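Local coordinates for protein cycloalternan-forming enzyme (Listeria monocytogenes serovar 1/2a, PDB 5F7U) that belongs to glycoside hydrolase family 31 and binds glycans at several sites, with a TIM-barrel domain flanked by beta-rich domains, at residues 756-767 and 777-788. The protein carries 1 engineered substitution. Residues are numbered along the deposited sequence; the frame is centred on the assembly and turned at random. Where two conformers were deposited one is given.
With GLC (alpha-D-glucopyranose), chain B; GLC (alpha-D-glucopyranose), chain C.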
loop_
_atom_site.group_PDB
_atom_site.type_symbol
_atom_site.label_atom_id
_atom_site.label_comp_id
_atom_site.label_asym_id
_atom_site.label_seq_id
_atom_site.Cartn_x
_atom_site.Cartn_y
_atom_site.Cartn_z
ATOM N N GLN A 756 8.242 -18.456 15.039
ATOM C CA GLN A 756 7.081 -19.174 14.538
ATOM C C GLN A 756 7.452 -20.103 13.380
ATOM O O GLN A 756 8.189 -19.703 12.474
ATOM C CB GLN A 756 6.022 -18.174 14.075
ATOM C CG GLN A 756 4.785 -18.822 13.464
ATOM C CD GLN A 756 3.730 -17.803 13.060
ATOM O OE1 GLN A 756 4.037 -16.656 12.741
ATOM N NE2 GLN A 756 2.480 -18.229 13.061
ATOM N N THR A 757 6.965 -21.338 13.444
ATOM C CA THR A 757 7.028 -22.271 12.313
ATOM C C THR A 757 5.661 -22.895 11.969
ATOM O O THR A 757 5.499 -23.471 10.897
ATOM C CB THR A 757 8.062 -23.393 12.542
ATOM O OG1 THR A 757 7.730 -24.088 13.745
ATOM C CG2 THR A 757 9.501 -22.844 12.660
ATOM N N GLU A 758 4.673 -22.773 12.850
ATOM C CA GLU A 758 3.322 -23.219 12.494
ATOM C C GLU A 758 2.479 -21.999 12.151
ATOM O O GLU A 758 2.044 -21.270 13.048
ATOM C CB GLU A 758 2.675 -24.063 13.607
ATOM C CG GLU A 758 3.222 -25.488 13.709
ATOM C CD GLU A 758 2.858 -26.393 12.510
ATOM O OE1 GLU A 758 1.883 -26.102 11.756
ATOM O OE2 GLU A 758 3.541 -27.437 12.323
ATOM N N LYS A 759 2.274 -21.783 10.855
ATOM C CA LYS A 759 1.640 -20.555 10.365
ATOM C C LYS A 759 0.160 -20.794 10.077
ATOM O O LYS A 759 -0.185 -21.660 9.266
ATOM C CB LYS A 759 2.365 -20.068 9.099
ATOM C CG LYS A 759 1.682 -18.935 8.323
ATOM C CD LYS A 759 1.673 -17.639 9.133
ATOM C CE LYS A 759 1.094 -16.527 8.266
ATOM N NZ LYS A 759 1.003 -15.219 8.996
ATOM N N GLU A 760 -0.709 -20.021 10.735
ATOM C CA GLU A 760 -2.147 -20.070 10.438
ATOM C C GLU A 760 -2.380 -19.307 9.152
ATOM O O GLU A 760 -1.830 -18.205 8.976
ATOM C CB GLU A 760 -2.951 -19.399 11.551
ATOM C CG GLU A 760 -3.123 -20.273 12.770
ATOM C CD GLU A 760 -3.960 -19.612 13.864
ATOM O OE1 GLU A 760 -4.506 -18.501 13.678
ATOM O OE2 GLU A 760 -4.060 -20.209 14.932
ATOM N N VAL A 761 -3.148 -19.900 8.233
ATOM C CA VAL A 761 -3.528 -19.209 6.997
ATOM C C VAL A 761 -5.034 -19.292 6.858
ATOM O O VAL A 761 -5.582 -20.405 6.792
ATOM C CB VAL A 761 -2.885 -19.829 5.733
ATOM C CG1 VAL A 761 -3.214 -18.967 4.505
ATOM C CG2 VAL A 761 -1.370 -19.965 5.884
ATOM N N TYR A 762 -5.711 -18.150 6.810
ATOM C CA TYR A 762 -7.150 -18.214 6.581
ATOM C C TYR A 762 -7.397 -18.349 5.074
ATOM O O TYR A 762 -6.913 -17.505 4.287
ATOM C CB TYR A 762 -7.931 -16.994 7.151
ATOM C CG TYR A 762 -9.382 -17.128 6.719
ATOM C CD1 TYR A 762 -10.194 -18.150 7.250
ATOM C CD2 TYR A 762 -9.906 -16.332 5.687
ATOM C CE1 TYR A 762 -11.494 -18.328 6.816
ATOM C CE2 TYR A 762 -11.213 -16.502 5.241
ATOM C CZ TYR A 762 -11.996 -17.514 5.796
ATOM O OH TYR A 762 -13.290 -17.713 5.367
ATOM N N LEU A 763 -8.123 -19.404 4.676
ATOM C CA LEU A 763 -8.466 -19.599 3.277
ATOM C C LEU A 763 -9.929 -19.277 3.046
ATOM O O LEU A 763 -10.793 -19.968 3.586
ATOM C CB LEU A 763 -8.170 -21.038 2.830
ATOM C CG LEU A 763 -6.716 -21.490 2.970
ATOM C CD1 LEU A 763 -6.639 -22.966 2.592
ATOM C CD2 LEU A 763 -5.756 -20.647 2.130
ATOM N N PRO A 764 -10.210 -18.238 2.240
ATOM C CA PRO A 764 -11.600 -17.966 1.866
ATOM C C PRO A 764 -12.198 -19.101 1.047
ATOM O O PRO A 764 -11.480 -19.981 0.571
ATOM C CB PRO A 764 -11.498 -16.715 0.991
ATOM C CG PRO A 764 -10.204 -16.088 1.383
ATOM C CD PRO A 764 -9.291 -17.266 1.622
ATOM N N GLU A 765 -13.524 -19.080 0.899
ATOM C CA GLU A 765 -14.221 -20.174 0.225
ATOM C C GLU A 765 -13.666 -20.336 -1.199
ATOM O O GLU A 765 -13.278 -19.368 -1.821
ATOM C CB GLU A 765 -15.740 -19.960 0.265
ATOM C CG GLU A 765 -16.425 -21.122 0.979
ATOM C CD GLU A 765 -17.733 -20.771 1.662
ATOM O OE1 GLU A 765 -18.761 -20.642 0.956
ATOM O OE2 GLU A 765 -17.741 -20.667 2.919
ATOM N N GLY A 766 -13.582 -21.577 -1.674
ATOM C CA GLY A 766 -13.002 -21.902 -2.991
ATOM C C GLY A 766 -11.779 -22.771 -2.785
ATOM O O GLY A 766 -11.416 -23.030 -1.664
ATOM N N GLU A 767 -11.090 -23.173 -3.840
ATOM C CA GLU A 767 -9.971 -24.102 -3.694
ATOM C C GLU A 767 -8.649 -23.364 -3.867
ATOM O O GLU A 767 -8.534 -22.548 -4.767
ATOM C CB GLU A 767 -10.097 -25.207 -4.749
ATOM C CG GLU A 767 -9.063 -26.309 -4.605
ATOM C CD GLU A 767 -9.312 -27.450 -5.558
ATOM O OE1 GLU A 767 -10.277 -28.208 -5.342
ATOM O OE2 GLU A 767 -8.531 -27.617 -6.510
ATOM N N HIS A 777 -5.814 -27.305 -1.013
ATOM C CA HIS A 777 -6.450 -26.863 0.226
ATOM C C HIS A 777 -7.823 -26.247 -0.049
ATOM O O HIS A 777 -7.907 -25.093 -0.478
ATOM C CB HIS A 777 -5.557 -25.863 0.960
ATOM C CG HIS A 777 -4.192 -26.391 1.261
ATOM N ND1 HIS A 777 -3.921 -27.135 2.388
ATOM C CD2 HIS A 777 -3.034 -26.317 0.562
ATOM C CE1 HIS A 777 -2.644 -27.488 2.377
ATOM N NE2 HIS A 777 -2.084 -26.996 1.281
ATOM N N PRO A 778 -8.907 -27.010 0.206
ATOM C CA PRO A 778 -10.262 -26.445 0.202
ATOM C C PRO A 778 -10.391 -25.229 1.120
ATOM O O PRO A 778 -9.896 -25.247 2.247
ATOM C CB PRO A 778 -11.129 -27.598 0.723
ATOM C CG PRO A 778 -10.386 -28.822 0.310
ATOM C CD PRO A 778 -8.915 -28.473 0.379
ATOM N N GLY A 779 -11.055 -24.186 0.627
ATOM C CA GLY A 779 -11.248 -22.960 1.398
ATOM C C GLY A 779 -12.317 -23.037 2.457
ATOM O O GLY A 779 -12.989 -24.072 2.622
ATOM N N GLY A 780 -12.469 -21.939 3.191
ATOM C CA GLY A 780 -13.521 -21.829 4.219
ATOM C C GLY A 780 -13.125 -22.181 5.651
ATOM O O GLY A 780 -14.006 -22.480 6.470
ATOM N N GLU A 781 -11.820 -22.177 5.943
ATOM C CA GLU A 781 -11.288 -22.474 7.278
ATOM C C GLU A 781 -9.877 -21.925 7.395
ATOM O O GLU A 781 -9.279 -21.543 6.389
ATOM C CB GLU A 781 -11.272 -23.986 7.554
ATOM C CG GLU A 781 -10.357 -24.798 6.643
ATOM C CD GLU A 781 -10.424 -26.289 6.959
ATOM O OE1 GLU A 781 -10.730 -26.620 8.116
ATOM O OE2 GLU A 781 -10.191 -27.133 6.058
ATOM N N THR A 782 -9.361 -21.894 8.619
ATOM C CA THR A 782 -7.981 -21.497 8.876
ATOM C C THR A 782 -7.192 -22.803 8.922
ATOM O O THR A 782 -7.513 -23.725 9.715
ATOM C CB THR A 782 -7.863 -20.742 10.211
ATOM O OG1 THR A 782 -8.602 -19.508 10.127
ATOM C CG2 THR A 782 -6.391 -20.452 10.563
ATOM N N ILE A 783 -6.184 -22.888 8.071
ATOM C CA ILE A 783 -5.314 -24.065 8.066
ATOM C C ILE A 783 -4.042 -23.769 8.861
ATOM O O ILE A 783 -3.722 -22.600 9.109
ATOM C CB ILE A 783 -4.981 -24.562 6.631
ATOM C CG1 ILE A 783 -4.138 -23.531 5.844
ATOM C CG2 ILE A 783 -6.270 -24.960 5.895
ATOM C CD1 ILE A 783 -3.459 -24.120 4.618
ATOM N N SER A 784 -3.347 -24.833 9.273
ATOM C CA SER A 784 -2.017 -24.707 9.878
ATOM C C SER A 784 -0.989 -25.201 8.871
ATOM O O SER A 784 -1.035 -26.353 8.444
ATOM C CB SER A 784 -1.948 -25.498 11.181
ATOM O OG SER A 784 -0.705 -25.283 11.829
ATOM N N TYR A 785 -0.086 -24.318 8.469
ATOM C CA TYR A 785 0.943 -24.642 7.483
ATOM C C TYR A 785 2.300 -24.670 8.173
ATOM O O TYR A 785 2.702 -23.677 8.813
ATOM C CB TYR A 785 0.934 -23.578 6.371
ATOM C CG TYR A 785 1.719 -23.886 5.102
ATOM C CD1 TYR A 785 3.096 -23.695 5.047
ATOM C CD2 TYR A 785 1.058 -24.283 3.923
ATOM C CE1 TYR A 785 3.815 -23.926 3.873
ATOM C CE2 TYR A 785 1.758 -24.511 2.747
ATOM C CZ TYR A 785 3.135 -24.336 2.732
ATOM O OH TYR A 785 3.841 -24.551 1.574
ATOM N N TYR A 786 3.009 -25.803 8.067
ATOM C CA TYR A 786 4.354 -25.862 8.627
ATOM C C TYR A 786 5.310 -25.132 7.686
ATOM O O TYR A 786 5.496 -25.530 6.526
ATOM C CB TYR A 786 4.839 -27.307 8.871
ATOM C CG TYR A 786 6.289 -27.332 9.330
ATOM C CD1 TYR A 786 6.642 -26.897 10.616
ATOM C CD2 TYR A 786 7.310 -27.754 8.469
ATOM C CE1 TYR A 786 7.976 -26.891 11.037
ATOM C CE2 TYR A 786 8.643 -27.752 8.876
ATOM C CZ TYR A 786 8.967 -27.327 10.156
ATOM O OH TYR A 786 10.277 -27.355 10.555
ATOM N N ALA A 787 5.924 -24.068 8.206
ATOM C CA ALA A 787 6.878 -23.297 7.415
ATOM C C ALA A 787 8.152 -23.086 8.214
ATOM O O ALA A 787 8.203 -22.250 9.142
ATOM C CB ALA A 787 6.269 -21.957 7.011
ATOM N N ASP A 788 9.190 -23.839 7.865
ATOM C CA ASP A 788 10.496 -23.580 8.461
ATOM C C ASP A 788 10.986 -22.232 7.961
ATOM O O ASP A 788 10.299 -21.579 7.158
ATOM C CB ASP A 788 11.497 -24.718 8.172
ATOM C CG ASP A 788 11.917 -24.814 6.697
ATOM O OD1 ASP A 788 11.855 -23.836 5.911
ATOM O OD2 ASP A 788 12.358 -25.920 6.322
HETATM C C1 GLC B . 4.124 -28.166 3.073
HETATM C C2 GLC B . 3.667 -27.558 4.401
HETATM C C3 GLC B . 2.351 -28.220 4.834
HETATM C C4 GLC B . 1.306 -28.145 3.708
HETATM C C5 GLC B . 1.874 -28.804 2.441
HETATM C C6 GLC B . 0.955 -28.783 1.223
HETATM O O2 GLC B . 4.679 -27.777 5.392
HETATM O O3 GLC B . 1.871 -27.635 6.051
HETATM O O4 GLC B . 0.089 -28.788 4.091
HETATM O O5 GLC B . 3.076 -28.100 2.090
HETATM O O6 GLC B . 0.591 -27.430 0.926
HETATM C C1 GLC C . 6.526 -32.018 8.372
HETATM C C2 GLC C . 6.409 -33.053 7.227
HETATM C C3 GLC C . 5.806 -32.465 5.938
HETATM C C4 GLC C . 4.441 -31.896 6.363
HETATM C C5 GLC C . 4.574 -30.795 7.433
HETATM C C6 GLC C . 3.396 -30.848 8.413
HETATM O O1 GLC C . 7.891 -31.756 8.743
HETATM O O2 GLC C . 7.647 -33.745 7.003
HETATM O O3 GLC C . 5.848 -33.499 4.909
HETATM O O4 GLC C . 3.675 -31.367 5.277
HETATM O O5 GLC C . 5.861 -30.766 8.091
HETATM O O6 GLC C . 3.709 -31.331 9.726
HETATM O O HOH W 1 0.960 -28.364 10.045
HETATM O O HOH W 2 -14.700 -23.849 0.043
#
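The carboxylate oxygen E758 OE1 is gripped twice. S784 OG donates to it over 2.7 Å, meeting it on the anti side and somewhat out of the carboxylate plane, and a water that also reaches S784 O donates to it as well. The E758 chain bends at chi2 (-68°), which brings the acid back over strand 781-786. Its other oxygen, OE2, lies 3.6 Å from CD1 of the Y786 ring.

Strands 758-763 and 781-786 form a two-stranded antiparallel ladder. K759 with Y785 and V761 with I783 are hydrogen-bonded pairs, each joined by two N-H...O bonds. At the L763 end, G780 N donates to L763 O and E781 N does so weakly, a G1 beta bulge. G780 has a positive phi (95°), which suits glycine. Beyond it G779 N donates to G766 O.

On the face that holds V761, L763 and I783, these three form an apolar patch. L763 CD1 packs 3.5 Å from H777 CB and also touches I783 CG2. I783 CD1 in turn lies over one face of the H777 imidazole, toward its rim. On the other face T782 OG1 sits in plane at the edge of the Y762 ring.

The second segment lines a glycan pocket. The alpha-D-glucopyranose of chain B lies over one face of the Y785 ring, with C2 above its centre. H777 NE2 donates to its O6 over 2.7 Å, nearly straight (167°). The Y786 backbone meets the edge that carries O2 and O3: N donates to O3, and O accepts from O2 at 2.6 Å. D770 bonds Y785 OH and, like N773, also bonds bound glucopyranose.

The strand pair belongs to the family's C-terminal domain. V761 and L763 pack on L747 of strand 746-748, V761 and I783 on F795 of strand 794-797, and P778 touches strand 975-981.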